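PDB 4LIH: gamma-glutamyl-gamma-aminobutyraldehyde dehydrogenase from Burkholderia cenocepacia, which probably catalyses the NAD(P)+-dependent oxidation of aldehydes such as gamma-glutamyl-gamma-aminobutyraldehyde to the corresponding carboxylic acids. Local coordinates for residues A[27-32]-A[36-41]; A[44-49]-A[53-58]; A[72-77]-A[193-198]; A[184-189]-A[223-228]. All blocks are in the same frame, centred on the assembly; numbering follows the deposited sequence. Where two conformers were deposited one is given.

Contact 1 of 4, residues A[27-32]-A[36-41]; sequences EGRAFI and SRDAHG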
loop_
_atom_site.group_PDB
_atom_site.type_symbol
_atom_site.label_atom_id
_atom_site.label_comp_id
_atom_site.label_asym_id
_atom_site.label_seq_id
_atom_site.Cartn_x
_atom_site.Cartn_y
_atom_site.Cartn_z
ATOM N N GLU A 27 -20.879 -31.543 23.409
ATOM C CA GLU A 27 -19.777 -32.376 22.911
ATOM C C GLU A 27 -18.477 -32.041 23.663
ATOM O O GLU A 27 -18.066 -30.870 23.670
ATOM C CB GLU A 27 -19.555 -32.137 21.430
ATOM C CG GLU A 27 -18.363 -32.908 20.869
ATOM C CD GLU A 27 -18.520 -34.405 21.016
ATOM O OE1 GLU A 27 -19.352 -34.963 20.245
ATOM O OE2 GLU A 27 -17.845 -35.013 21.900
ATOM N N GLY A 28 -17.843 -33.076 24.255
ATOM C CA GLY A 28 -16.625 -32.923 25.054
ATOM C C GLY A 28 -15.360 -33.503 24.447
ATOM O O GLY A 28 -14.251 -33.279 24.964
ATOM N N ARG A 29 -15.489 -34.210 23.333
ATOM C CA ARG A 29 -14.313 -34.790 22.693
ATOM C C ARG A 29 -13.422 -33.757 21.969
ATOM O O ARG A 29 -13.883 -32.713 21.544
ATOM C CB ARG A 29 -14.733 -35.887 21.728
ATOM C CG ARG A 29 -15.291 -37.133 22.463
ATOM C CD ARG A 29 -15.874 -38.182 21.524
ATOM N NE ARG A 29 -17.067 -37.676 20.866
ATOM C CZ ARG A 29 -17.717 -38.265 19.858
ATOM N NH1 ARG A 29 -17.270 -39.363 19.321
ATOM N NH2 ARG A 29 -18.797 -37.699 19.349
ATOM N N ALA A 30 -12.127 -34.086 21.869
ATOM C CA ALA A 30 -11.190 -33.423 20.974
ATOM C C ALA A 30 -11.675 -33.541 19.558
ATOM O O ALA A 30 -12.401 -34.494 19.211
ATOM C CB ALA A 30 -9.823 -34.072 21.067
ATOM N N PHE A 31 -11.270 -32.596 18.718
ATOM C CA PHE A 31 -11.527 -32.692 17.314
ATOM C C PHE A 31 -10.210 -32.693 16.563
ATOM O O PHE A 31 -9.535 -31.648 16.451
ATOM C CB PHE A 31 -12.386 -31.548 16.775
ATOM C CG PHE A 31 -13.004 -31.859 15.427
ATOM C CD1 PHE A 31 -12.332 -31.572 14.229
ATOM C CD2 PHE A 31 -14.251 -32.427 15.355
ATOM C CE1 PHE A 31 -12.904 -31.853 13.013
ATOM C CE2 PHE A 31 -14.826 -32.758 14.136
ATOM C CZ PHE A 31 -14.151 -32.443 12.962
ATOM N N ILE A 32 -9.862 -33.862 16.018
ATOM C CA ILE A 32 -8.545 -34.064 15.476
ATOM C C ILE A 32 -8.701 -34.778 14.156
ATOM O O ILE A 32 -9.305 -35.858 14.118
ATOM C CB ILE A 32 -7.629 -34.859 16.461
ATOM C CG1 ILE A 32 -7.368 -34.084 17.750
ATOM C CG2 ILE A 32 -6.290 -35.148 15.831
ATOM C CD1 ILE A 32 -6.691 -34.859 18.867
ATOM N N SER A 36 -14.285 -36.237 15.880
ATOM C CA SER A 36 -14.234 -36.215 17.327
ATOM C C SER A 36 -13.453 -37.437 17.834
ATOM O O SER A 36 -13.552 -38.521 17.255
ATOM C CB SER A 36 -15.635 -36.137 17.945
ATOM O OG SER A 36 -16.307 -34.983 17.499
ATOM N N ARG A 37 -12.631 -37.247 18.869
ATOM C CA ARG A 37 -11.839 -38.340 19.446
ATOM C C ARG A 37 -11.781 -38.200 20.933
ATOM O O ARG A 37 -11.650 -37.076 21.444
ATOM C CB ARG A 37 -10.396 -38.281 18.962
ATOM C CG ARG A 37 -10.179 -38.556 17.504
ATOM C CD ARG A 37 -8.680 -38.511 17.243
ATOM N NE ARG A 37 -8.387 -38.617 15.819
ATOM C CZ ARG A 37 -7.179 -38.881 15.333
ATOM N NH1 ARG A 37 -6.162 -39.106 16.149
ATOM N NH2 ARG A 37 -7.003 -38.958 14.025
ATOM N N ASP A 38 -11.827 -39.327 21.645
ATOM C CA ASP A 38 -11.498 -39.290 23.064
ATOM C C ASP A 38 -9.995 -39.048 23.180
ATOM O O ASP A 38 -9.260 -39.336 22.236
ATOM C CB ASP A 38 -11.901 -40.596 23.761
ATOM C CG ASP A 38 -13.408 -40.770 23.829
ATOM O OD1 ASP A 38 -14.121 -39.778 24.097
ATOM O OD2 ASP A 38 -13.873 -41.901 23.578
ATOM N N ALA A 39 -9.549 -38.497 24.314
ATOM C CA ALA A 39 -8.114 -38.396 24.612
ATOM C C ALA A 39 -7.533 -39.793 24.855
ATOM O O ALA A 39 -8.230 -40.683 25.329
ATOM C CB ALA A 39 -7.884 -37.551 25.832
ATOM N N HIS A 40 -6.246 -39.955 24.547
ATOM C CA HIS A 40 -5.577 -41.236 24.611
ATOM C C HIS A 40 -5.647 -41.756 26.031
ATOM O O HIS A 40 -5.335 -41.034 26.992
ATOM C CB HIS A 40 -4.122 -41.091 24.162
ATOM C CG HIS A 40 -3.372 -42.382 24.086
ATOM N ND1 HIS A 40 -3.519 -43.271 23.045
ATOM C CD2 HIS A 40 -2.450 -42.926 24.916
ATOM C CE1 HIS A 40 -2.721 -44.308 23.230
ATOM N NE2 HIS A 40 -2.067 -44.130 24.364
ATOM N N GLY A 41 -6.087 -43.003 26.144
ATOM C CA GLY A 41 -6.205 -43.698 27.424
ATOM C C GLY A 41 -7.416 -43.329 28.271
ATOM O O GLY A 41 -7.462 -43.670 29.457
HETATM O O HOH W 1 -15.349 -32.872 18.920
HETATM O O HOH W 2 -9.725 -38.592 12.679
#
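A30 O accepts a hydrogen bond from R37 N at 2.8 Å and is also touched by S36 CA, a CA-H...O contact of 3.1 Å. They belong to a short antiparallel beta hairpin, strands 30-32 and 35-37, in which A30 with R37 is a hydrogen-bonded pair and F31 with S36 a non-hydrogen-bonded one. The hairpin lies beside strand 225-227, F31 bonding by its backbone to V227 and packing on A212 and F216 of helix 206-218. On the face of S36 and F31, S36 OG reaches a water at 2.7 Å, and that water donates to R29 O. S36 CB sits 3.5 Å above the centre of the R29 guanidinium. That flat group is fixed by E27, which it grips side-on: R29 NE to E27 OE2 at 3.0 Å and R29 NH2 to E27 OE1 at 2.9 Å. OE2 also takes the backbone N of R29, through its anti lone pair. The bend of the R29 chain at chi3 (-67°) swings the guanidinium across S36, while D38 OD1 approaches the aliphatic part, 3.3 Å from R29 CG. On the other face R37 runs extended from CG to NE and crosses I32 at about a right angle. A second water joins I32 O to R37 NH2, and I32 CG2 lies 3.8 Å above the plane of the R37 guanidinium, over its centre.

Contact 2 of 4, residues A[44-49]-A[53-58]; sequences TFDCVS and GRVLAK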
loop_
_atom_site.group_PDB
_atom_site.type_symbol
_atom_site.label_atom_id
_atom_site.label_comp_id
_atom_site.label_asym_id
_atom_site.label_seq_id
_atom_site.Cartn_x
_atom_site.Cartn_y
_atom_site.Cartn_z
ATOM N N THR A 44 -10.132 -37.536 30.964
ATOM C CA THR A 44 -11.015 -36.388 30.877
ATOM C C THR A 44 -10.793 -35.458 32.050
ATOM O O THR A 44 -10.178 -35.827 33.052
ATOM C CB THR A 44 -12.496 -36.799 30.834
ATOM O OG1 THR A 44 -12.836 -37.514 32.021
ATOM C CG2 THR A 44 -12.809 -37.665 29.624
ATOM N N PHE A 45 -11.285 -34.241 31.897
ATOM C CA PHE A 45 -11.479 -33.319 33.000
ATOM C C PHE A 45 -12.946 -32.902 33.043
ATOM O O PHE A 45 -13.647 -33.030 32.039
ATOM C CB PHE A 45 -10.537 -32.126 32.906
ATOM C CG PHE A 45 -10.817 -31.151 31.777
ATOM C CD1 PHE A 45 -11.699 -30.102 31.950
ATOM C CD2 PHE A 45 -10.101 -31.212 30.595
ATOM C CE1 PHE A 45 -11.898 -29.168 30.938
ATOM C CE2 PHE A 45 -10.323 -30.308 29.569
ATOM C CZ PHE A 45 -11.227 -29.282 29.738
ATOM N N ASP A 46 -13.409 -32.493 34.222
ATOM C CA ASP A 46 -14.784 -32.003 34.417
ATOM C C ASP A 46 -14.848 -30.528 34.068
ATOM O O ASP A 46 -14.158 -29.674 34.658
ATOM C CB ASP A 46 -15.271 -32.172 35.857
ATOM C CG ASP A 46 -15.560 -33.615 36.231
ATOM O OD1 ASP A 46 -15.565 -34.541 35.385
ATOM O OD2 ASP A 46 -15.821 -33.794 37.416
ATOM N N CYS A 47 -15.684 -30.239 33.089
ATOM C CA CYS A 47 -15.966 -28.889 32.683
ATOM C C CYS A 47 -17.085 -28.319 33.536
ATOM O O CYS A 47 -18.279 -28.698 33.403
ATOM C CB CYS A 47 -16.346 -28.898 31.235
ATOM S SG CYS A 47 -16.814 -27.298 30.535
ATOM N N VAL A 48 -16.685 -27.414 34.426
ATOM C CA VAL A 48 -17.559 -26.872 35.469
ATOM C C VAL A 48 -18.015 -25.457 35.119
ATOM O O VAL A 48 -17.273 -24.688 34.521
ATOM C CB VAL A 48 -16.837 -26.835 36.836
ATOM C CG1 VAL A 48 -17.760 -26.332 37.936
ATOM C CG2 VAL A 48 -16.313 -28.207 37.195
ATOM N N SER A 49 -19.274 -25.155 35.407
ATOM C CA SER A 49 -19.837 -23.850 35.147
ATOM C C SER A 49 -19.609 -22.915 36.323
ATOM O O SER A 49 -19.917 -23.260 37.461
ATOM C CB SER A 49 -21.337 -23.978 34.930
ATOM O OG SER A 49 -21.881 -22.756 34.503
ATOM N N GLY A 53 -21.416 -23.861 39.716
ATOM C CA GLY A 53 -20.604 -25.070 39.958
ATOM C C GLY A 53 -21.061 -26.383 39.306
ATOM O O GLY A 53 -20.436 -27.421 39.527
ATOM N N ARG A 54 -22.124 -26.349 38.501
ATOM C CA ARG A 54 -22.624 -27.565 37.848
ATOM C C ARG A 54 -21.552 -28.126 36.910
ATOM O O ARG A 54 -20.853 -27.368 36.240
ATOM C CB ARG A 54 -23.960 -27.301 37.101
ATOM C CG ARG A 54 -23.896 -26.423 35.841
ATOM C CD ARG A 54 -25.270 -26.079 35.238
ATOM N NE ARG A 54 -25.731 -24.733 35.565
ATOM C CZ ARG A 54 -26.646 -24.044 34.875
ATOM N NH1 ARG A 54 -27.199 -24.529 33.773
ATOM N NH2 ARG A 54 -26.987 -22.830 35.274
ATOM N N VAL A 55 -21.411 -29.452 36.873
ATOM C CA VAL A 55 -20.529 -30.098 35.894
ATOM C C VAL A 55 -21.272 -30.193 34.578
ATOM O O VAL A 55 -22.264 -30.904 34.458
ATOM C CB VAL A 55 -20.067 -31.493 36.361
ATOM C CG1 VAL A 55 -19.265 -32.182 35.268
ATOM C CG2 VAL A 55 -19.224 -31.370 37.627
ATOM N N LEU A 56 -20.802 -29.476 33.565
ATOM C CA LEU A 56 -21.503 -29.433 32.300
ATOM C C LEU A 56 -21.241 -30.664 31.454
ATOM O O LEU A 56 -22.102 -31.115 30.727
ATOM C CB LEU A 56 -21.051 -28.219 31.489
ATOM C CG LEU A 56 -21.316 -26.880 32.172
ATOM C CD1 LEU A 56 -20.477 -25.834 31.477
ATOM C CD2 LEU A 56 -22.816 -26.541 32.136
ATOM N N ALA A 57 -20.023 -31.175 31.536
ATOM C CA ALA A 57 -19.578 -32.221 30.636
ATOM C C ALA A 57 -18.227 -32.717 31.090
ATOM O O ALA A 57 -17.492 -31.989 31.788
ATOM C CB ALA A 57 -19.468 -31.692 29.224
ATOM N N LYS A 58 -17.936 -33.971 30.736
ATOM C CA LYS A 58 -16.560 -34.459 30.791
ATOM C C LYS A 58 -15.904 -34.181 29.429
ATOM O O LYS A 58 -16.421 -34.575 28.375
ATOM C CB LYS A 58 -16.514 -35.938 31.156
ATOM C CG LYS A 58 -16.929 -36.186 32.604
ATOM C CD LYS A 58 -16.565 -37.581 33.095
ATOM C CE LYS A 58 -17.074 -37.855 34.512
ATOM N NZ LYS A 58 -16.162 -37.272 35.543
#
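K58 NZ donates to D46 OD1 at 2.8 Å, a salt bridge on the syn lone pair. The two side chains lie alongside each other, pointing the same way, and the last lysine torsion (chi4 -81°) folds NZ back onto the oxygen. They belong to a non-hydrogen-bonded pair of the antiparallel hairpin formed by strands 44-48 and 55-60. Next to it C47 N bonds to A57 O at 2.8 Å and L56 N to C47 O at 2.6 Å. L56 and A57 both face C47, a classic beta bulge that shifts the register by one before V48 meets V55. Toward the turn, S49 N bonds to R54 O at 2.8 Å, and G53 N closes on S49 O with a more bent N-H...O angle of 134°. With D46 and K58, V48 and V55 line the exposed face, where D46 CB rests 4.0 Å from V55 CG1. On the opposite face, that of C47 and A57, C47 SG meets L56 CD1 at 4.1 Å, and L206 touches both C47 and L56. S49 CB touches R54 CG at 3.7 Å, while their polar ends bond outside the two segments, S49 OG to L115 O and R54 NE in a salt bridge to D52. The chemistry is thus two-sided: a charge pair lies on the exposed face, where solvent probably weakens it, while C47 and L56 pack against L206 and S49 OG bonds to helix 106-117.

Contact 3 of 4, residues A[72-77]-A[193-198]; sequences AAARRA and GNSVVL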
loop_
_atom_site.group_PDB
_atom_site.type_symbol
_atom_site.label_atom_id
_atom_site.label_comp_id
_atom_site.label_asym_id
_atom_site.label_seq_id
_atom_site.Cartn_x
_atom_site.Cartn_y
_atom_site.Cartn_z
ATOM N N ALA A 72 0.620 -33.877 13.591
ATOM C CA ALA A 72 0.910 -34.727 12.434
ATOM C C ALA A 72 -0.123 -34.547 11.326
ATOM O O ALA A 72 0.246 -34.430 10.140
ATOM C CB ALA A 72 0.993 -36.196 12.847
ATOM N N ALA A 73 -1.392 -34.485 11.720
ATOM C CA ALA A 73 -2.493 -34.294 10.764
ATOM C C ALA A 73 -2.418 -32.906 10.100
ATOM O O ALA A 73 -2.693 -32.733 8.921
ATOM C CB ALA A 73 -3.847 -34.477 11.457
ATOM N N ALA A 74 -2.074 -31.917 10.908
ATOM C CA ALA A 74 -1.880 -30.549 10.441
ATOM C C ALA A 74 -0.744 -30.448 9.440
ATOM O O ALA A 74 -0.836 -29.750 8.397
ATOM C CB ALA A 74 -1.600 -29.681 11.633
ATOM N N ARG A 75 0.364 -31.093 9.803
ATOM C CA ARG A 75 1.568 -31.147 8.984
ATOM C C ARG A 75 1.230 -31.846 7.670
ATOM O O ARG A 75 1.593 -31.375 6.574
ATOM C CB ARG A 75 2.679 -31.898 9.718
ATOM C CG ARG A 75 3.917 -32.225 8.871
ATOM C CD ARG A 75 4.419 -30.987 8.097
ATOM N NE ARG A 75 4.779 -30.007 9.048
ATOM C CZ ARG A 75 4.964 -28.705 8.855
ATOM N NH1 ARG A 75 4.864 -28.107 7.673
ATOM N NH2 ARG A 75 5.238 -27.999 9.923
ATOM N N ARG A 76 0.513 -32.963 7.778
ATOM C CA ARG A 76 0.204 -33.750 6.589
ATOM C C ARG A 76 -0.658 -32.932 5.648
ATOM O O ARG A 76 -0.376 -32.838 4.439
ATOM C CB ARG A 76 -0.535 -35.028 6.971
ATOM C CG ARG A 76 -0.836 -35.937 5.788
ATOM C CD ARG A 76 -1.956 -36.911 6.128
ATOM N NE ARG A 76 -3.216 -36.188 6.279
ATOM C CZ ARG A 76 -4.051 -36.289 7.313
ATOM N NH1 ARG A 76 -3.782 -37.084 8.356
ATOM N NH2 ARG A 76 -5.175 -35.573 7.301
ATOM N N ALA A 77 -1.665 -32.283 6.214
ATOM C CA ALA A 77 -2.607 -31.544 5.394
ATOM C C ALA A 77 -1.955 -30.313 4.761
ATOM O O ALA A 77 -2.297 -29.977 3.632
ATOM C CB ALA A 77 -3.817 -31.120 6.200
ATOM N N GLY A 193 -3.866 -19.958 4.682
ATOM C CA GLY A 193 -3.550 -21.296 4.126
ATOM C C GLY A 193 -2.897 -22.219 5.140
ATOM O O GLY A 193 -2.712 -23.411 4.874
ATOM N N ASN A 194 -2.631 -21.722 6.336
ATOM C CA ASN A 194 -2.104 -22.595 7.396
ATOM C C ASN A 194 -3.047 -23.681 7.923
ATOM O O ASN A 194 -4.276 -23.582 7.829
ATOM C CB ASN A 194 -1.599 -21.767 8.553
ATOM C CG ASN A 194 -0.623 -20.721 8.123
ATOM O OD1 ASN A 194 0.532 -21.021 7.816
ATOM N ND2 ASN A 194 -1.066 -19.463 8.122
ATOM N N SER A 195 -2.436 -24.750 8.444
ATOM C CA SER A 195 -3.098 -25.693 9.330
ATOM C C SER A 195 -2.978 -25.200 10.760
ATOM O O SER A 195 -1.939 -24.605 11.160
ATOM C CB SER A 195 -2.486 -27.064 9.184
ATOM O OG SER A 195 -2.753 -27.528 7.909
ATOM N N VAL A 196 -4.042 -25.404 11.505
ATOM C CA VAL A 196 -4.139 -24.938 12.888
ATOM C C VAL A 196 -4.424 -26.058 13.903
ATOM O O VAL A 196 -5.310 -26.910 13.705
ATOM C CB VAL A 196 -5.198 -23.833 13.002
ATOM C CG1 VAL A 196 -5.453 -23.418 14.467
ATOM C CG2 VAL A 196 -4.744 -22.637 12.188
ATOM N N VAL A 197 -3.662 -26.015 14.992
ATOM C CA VAL A 197 -3.953 -26.768 16.206
ATOM C C VAL A 197 -4.269 -25.753 17.309
ATOM O O VAL A 197 -3.410 -24.982 17.767
ATOM C CB VAL A 197 -2.809 -27.700 16.560
ATOM C CG1 VAL A 197 -3.202 -28.597 17.730
ATOM C CG2 VAL A 197 -2.455 -28.555 15.328
ATOM N N LEU A 198 -5.536 -25.736 17.699
ATOM C CA LEU A 198 -6.014 -24.845 18.738
ATOM C C LEU A 198 -6.141 -25.579 20.095
ATOM O O LEU A 198 -6.690 -26.675 20.170
ATOM C CB LEU A 198 -7.347 -24.275 18.343
ATOM C CG LEU A 198 -8.135 -23.373 19.300
ATOM C CD1 LEU A 198 -7.515 -22.024 19.332
ATOM C CD2 LEU A 198 -9.567 -23.286 18.774
#
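S195 points its CB at helix 64-80, meeting A74 CB at 3.7 Å and, closer still, A74 O at 3.2 Å. This is helix-on-sheet packing in what is probably the Rossmann-like NAD(P)-binding domain of an aldehyde dehydrogenase: strand 195-199 belongs to its mixed sheet, and the short helix and strand segments run nearly antiparallel, at 167°. At the tip, OG sits beside the backbone N of its own residue (chi1 -66°), a position from which it donates to A74 O at 3.0 Å. The donor comes in well off the line of the carbonyl, with a C=O...OG angle of 127°, and is tilted from the carbonyl plane by 16°. OG also lies 4.1 Å from A77 CB, one helical turn on. A buried hydroxyl is thereby given an acceptor on the helix backbone, between small alanine side chains, consistent with the close approach of the strand. V196, the next residue, turns to the other side of the sheet and packs on A189 and L190 of helix 178-191. Just before the strand, G193 closes the preceding helix in a Schellman motif. Two residues beyond S195 the strand faces the helix again, and V197 CG2 touches A74 CB at 4.0 Å.

Contact 4 of 4, residues A[184-189]-A[223-228]; sequences WKFGPA and GVFNVV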
loop_
_atom_site.group_PDB
_atom_site.type_symbol
_atom_site.label_atom_id
_atom_site.label_comp_id
_atom_site.label_asym_id
_atom_site.label_seq_id
_atom_site.Cartn_x
_atom_site.Cartn_y
_atom_site.Cartn_z
ATOM N N TRP A 184 -9.796 -14.816 16.623
ATOM C CA TRP A 184 -8.744 -13.806 16.295
ATOM C C TRP A 184 -7.425 -14.475 15.861
ATOM O O TRP A 184 -6.665 -13.913 15.069
ATOM C CB TRP A 184 -8.454 -12.891 17.504
ATOM C CG TRP A 184 -9.444 -11.806 17.673
ATOM C CD1 TRP A 184 -10.686 -11.740 17.107
ATOM C CD2 TRP A 184 -9.302 -10.619 18.460
ATOM N NE1 TRP A 184 -11.333 -10.596 17.515
ATOM C CE2 TRP A 184 -10.498 -9.882 18.328
ATOM C CE3 TRP A 184 -8.286 -10.119 19.289
ATOM C CZ2 TRP A 184 -10.717 -8.651 18.984
ATOM C CZ3 TRP A 184 -8.485 -8.866 19.917
ATOM C CH2 TRP A 184 -9.703 -8.170 19.766
ATOM N N LYS A 185 -7.155 -15.655 16.414
ATOM C CA LYS A 185 -6.056 -16.500 15.928
ATOM C C LYS A 185 -6.418 -17.274 14.664
ATOM O O LYS A 185 -5.739 -17.152 13.650
ATOM C CB LYS A 185 -5.558 -17.494 16.980
ATOM C CG LYS A 185 -5.239 -16.941 18.369
ATOM C CD LYS A 185 -4.376 -15.713 18.392
ATOM C CE LYS A 185 -4.108 -15.342 19.834
ATOM N NZ LYS A 185 -3.468 -14.009 19.954
ATOM N N PHE A 186 -7.472 -18.082 14.690
ATOM C CA PHE A 186 -7.692 -19.003 13.563
ATOM C C PHE A 186 -8.252 -18.342 12.292
ATOM O O PHE A 186 -8.114 -18.890 11.202
ATOM C CB PHE A 186 -8.505 -20.250 13.983
ATOM C CG PHE A 186 -9.936 -19.996 14.403
ATOM C CD1 PHE A 186 -10.884 -19.493 13.513
ATOM C CD2 PHE A 186 -10.378 -20.388 15.663
ATOM C CE1 PHE A 186 -12.189 -19.317 13.913
ATOM C CE2 PHE A 186 -11.688 -20.218 16.057
ATOM C CZ PHE A 186 -12.605 -19.697 15.182
ATOM N N GLY A 187 -8.956 -17.245 12.452
ATOM C CA GLY A 187 -9.461 -16.452 11.304
ATOM C C GLY A 187 -8.355 -16.057 10.355
ATOM O O GLY A 187 -8.306 -16.511 9.203
ATOM N N PRO A 188 -7.391 -15.279 10.849
ATOM C CA PRO A 188 -6.275 -14.973 9.922
ATOM C C PRO A 188 -5.361 -16.167 9.580
ATOM O O PRO A 188 -4.881 -16.287 8.445
ATOM C CB PRO A 188 -5.486 -13.921 10.686
ATOM C CG PRO A 188 -5.899 -14.040 12.126
ATOM C CD PRO A 188 -7.350 -14.459 12.078
ATOM N N ALA A 189 -5.049 -17.020 10.566
ATOM C CA ALA A 189 -4.124 -18.127 10.266
ATOM C C ALA A 189 -4.680 -19.003 9.129
ATOM O O ALA A 189 -3.927 -19.400 8.254
ATOM C CB ALA A 189 -3.818 -18.975 11.503
ATOM N N GLY A 223 -7.698 -32.236 9.328
ATOM C CA GLY A 223 -6.373 -31.873 9.768
ATOM C C GLY A 223 -6.013 -30.400 9.710
ATOM O O GLY A 223 -5.029 -29.988 10.318
ATOM N N VAL A 224 -6.805 -29.605 9.003
ATOM C CA VAL A 224 -6.506 -28.177 8.805
ATOM C C VAL A 224 -6.910 -27.331 10.030
ATOM O O VAL A 224 -6.263 -26.281 10.334
ATOM C CB VAL A 224 -7.147 -27.709 7.498
ATOM C CG1 VAL A 224 -7.115 -26.175 7.403
ATOM C CG2 VAL A 224 -6.451 -28.367 6.305
ATOM N N PHE A 225 -7.939 -27.820 10.748
ATOM C CA PHE A 225 -8.390 -27.198 11.988
ATOM C C PHE A 225 -8.703 -28.280 13.024
ATOM O O PHE A 225 -9.607 -29.072 12.828
ATOM C CB PHE A 225 -9.560 -26.229 11.776
ATOM C CG PHE A 225 -9.932 -25.431 13.025
ATOM C CD1 PHE A 225 -9.027 -24.581 13.662
ATOM C CD2 PHE A 225 -11.196 -25.563 13.569
ATOM C CE1 PHE A 225 -9.414 -23.870 14.798
ATOM C CE2 PHE A 225 -11.570 -24.905 14.706
ATOM C CZ PHE A 225 -10.675 -24.037 15.330
ATOM N N ASN A 226 -7.856 -28.349 14.049
ATOM C CA ASN A 226 -7.925 -29.330 15.140
ATOM C C ASN A 226 -8.028 -28.591 16.474
ATOM O O ASN A 226 -7.403 -27.534 16.665
ATOM C CB ASN A 226 -6.651 -30.152 15.195
ATOM C CG ASN A 226 -6.203 -30.647 13.836
ATOM O OD1 ASN A 226 -6.690 -31.663 13.338
ATOM N ND2 ASN A 226 -5.328 -29.875 13.186
ATOM N N VAL A 227 -8.791 -29.169 17.411
ATOM C CA VAL A 227 -8.963 -28.607 18.747
ATOM C C VAL A 227 -8.585 -29.701 19.764
ATOM O O VAL A 227 -9.089 -30.857 19.691
ATOM C CB VAL A 227 -10.410 -28.071 18.967
ATOM C CG1 VAL A 227 -10.656 -27.668 20.425
ATOM C CG2 VAL A 227 -10.689 -26.887 18.027
ATOM N N VAL A 228 -7.641 -29.359 20.635
ATOM C CA VAL A 228 -7.057 -30.254 21.626
ATOM C C VAL A 228 -7.300 -29.691 23.027
ATOM O O VAL A 228 -6.480 -28.928 23.553
ATOM C CB VAL A 228 -5.541 -30.426 21.376
ATOM C CG1 VAL A 228 -4.872 -31.302 22.416
ATOM C CG2 VAL A 228 -5.332 -30.990 19.998
#
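F186 on helix 178-191 and F225 at the start of strand 225-227 face each other with their CA atoms 8.4 Å apart, and the contact is made by the two side chains. The edge of F225 is turned to the face of F186 in a T-shaped (edge-to-face) pair that leans away from the perpendicular, the planes at 64° and the centroids 5.0 Å apart. F225 touches with CE1 and CZ. Both lie 3.7 Å from F186 CD2, and the touch runs along the F186 side chain: CE1 reaches F186 CB at 3.8 Å and F186 CG at 3.9 Å, while CZ comes to 4.0 Å from F186 CE2. F186 CG stands between its own backbone N and carbonyl carbon (chi1 66°), a setting that presents CB, CG and CD2 to F225. F225 has CG anti to the backbone N (chi1 -173°), which carries CE1 and CZ to F186. W98 joins the cluster, stacked on F186 and meeting F225 at a steep angle.

Strands 195-199 and 225-227 are parallel neighbours, linked through helix 206-218 in a beta-alpha-beta crossover of the Rossmann-like kind. A212 and A215 of that helix also pack on F225. Both phenylalanines are buried, and no hydrogen bond crosses between the two segments. The helix carrying F186 is kinked just beyond it at P188, whose N has no bond to the turn before.

How the contacts relate
Contacts 3 and 4 are the most closely joined, their centres 8 Å apart: strands 195-199 and 225-227 pair in parallel, with V196 N 2.7 Å from V224 O and L198 N 2.8 Å from N226 O. Contact 3 covers one face of that sheet and the phenylalanine pair of contact 4 the other. Contact 1 lies beside strand 225-227, F31 O standing 2.8 Å from V227 N, a probable hydrogen bond. Contact 2, the next hairpin in the chain, lies farther from the sheet, its centre about 28 Å from that of contact 3 and 24 Å from that of contact 4. All four lie away from E274, the predicted active-site residue, although its strand 270-274 belongs to the same mixed sheet.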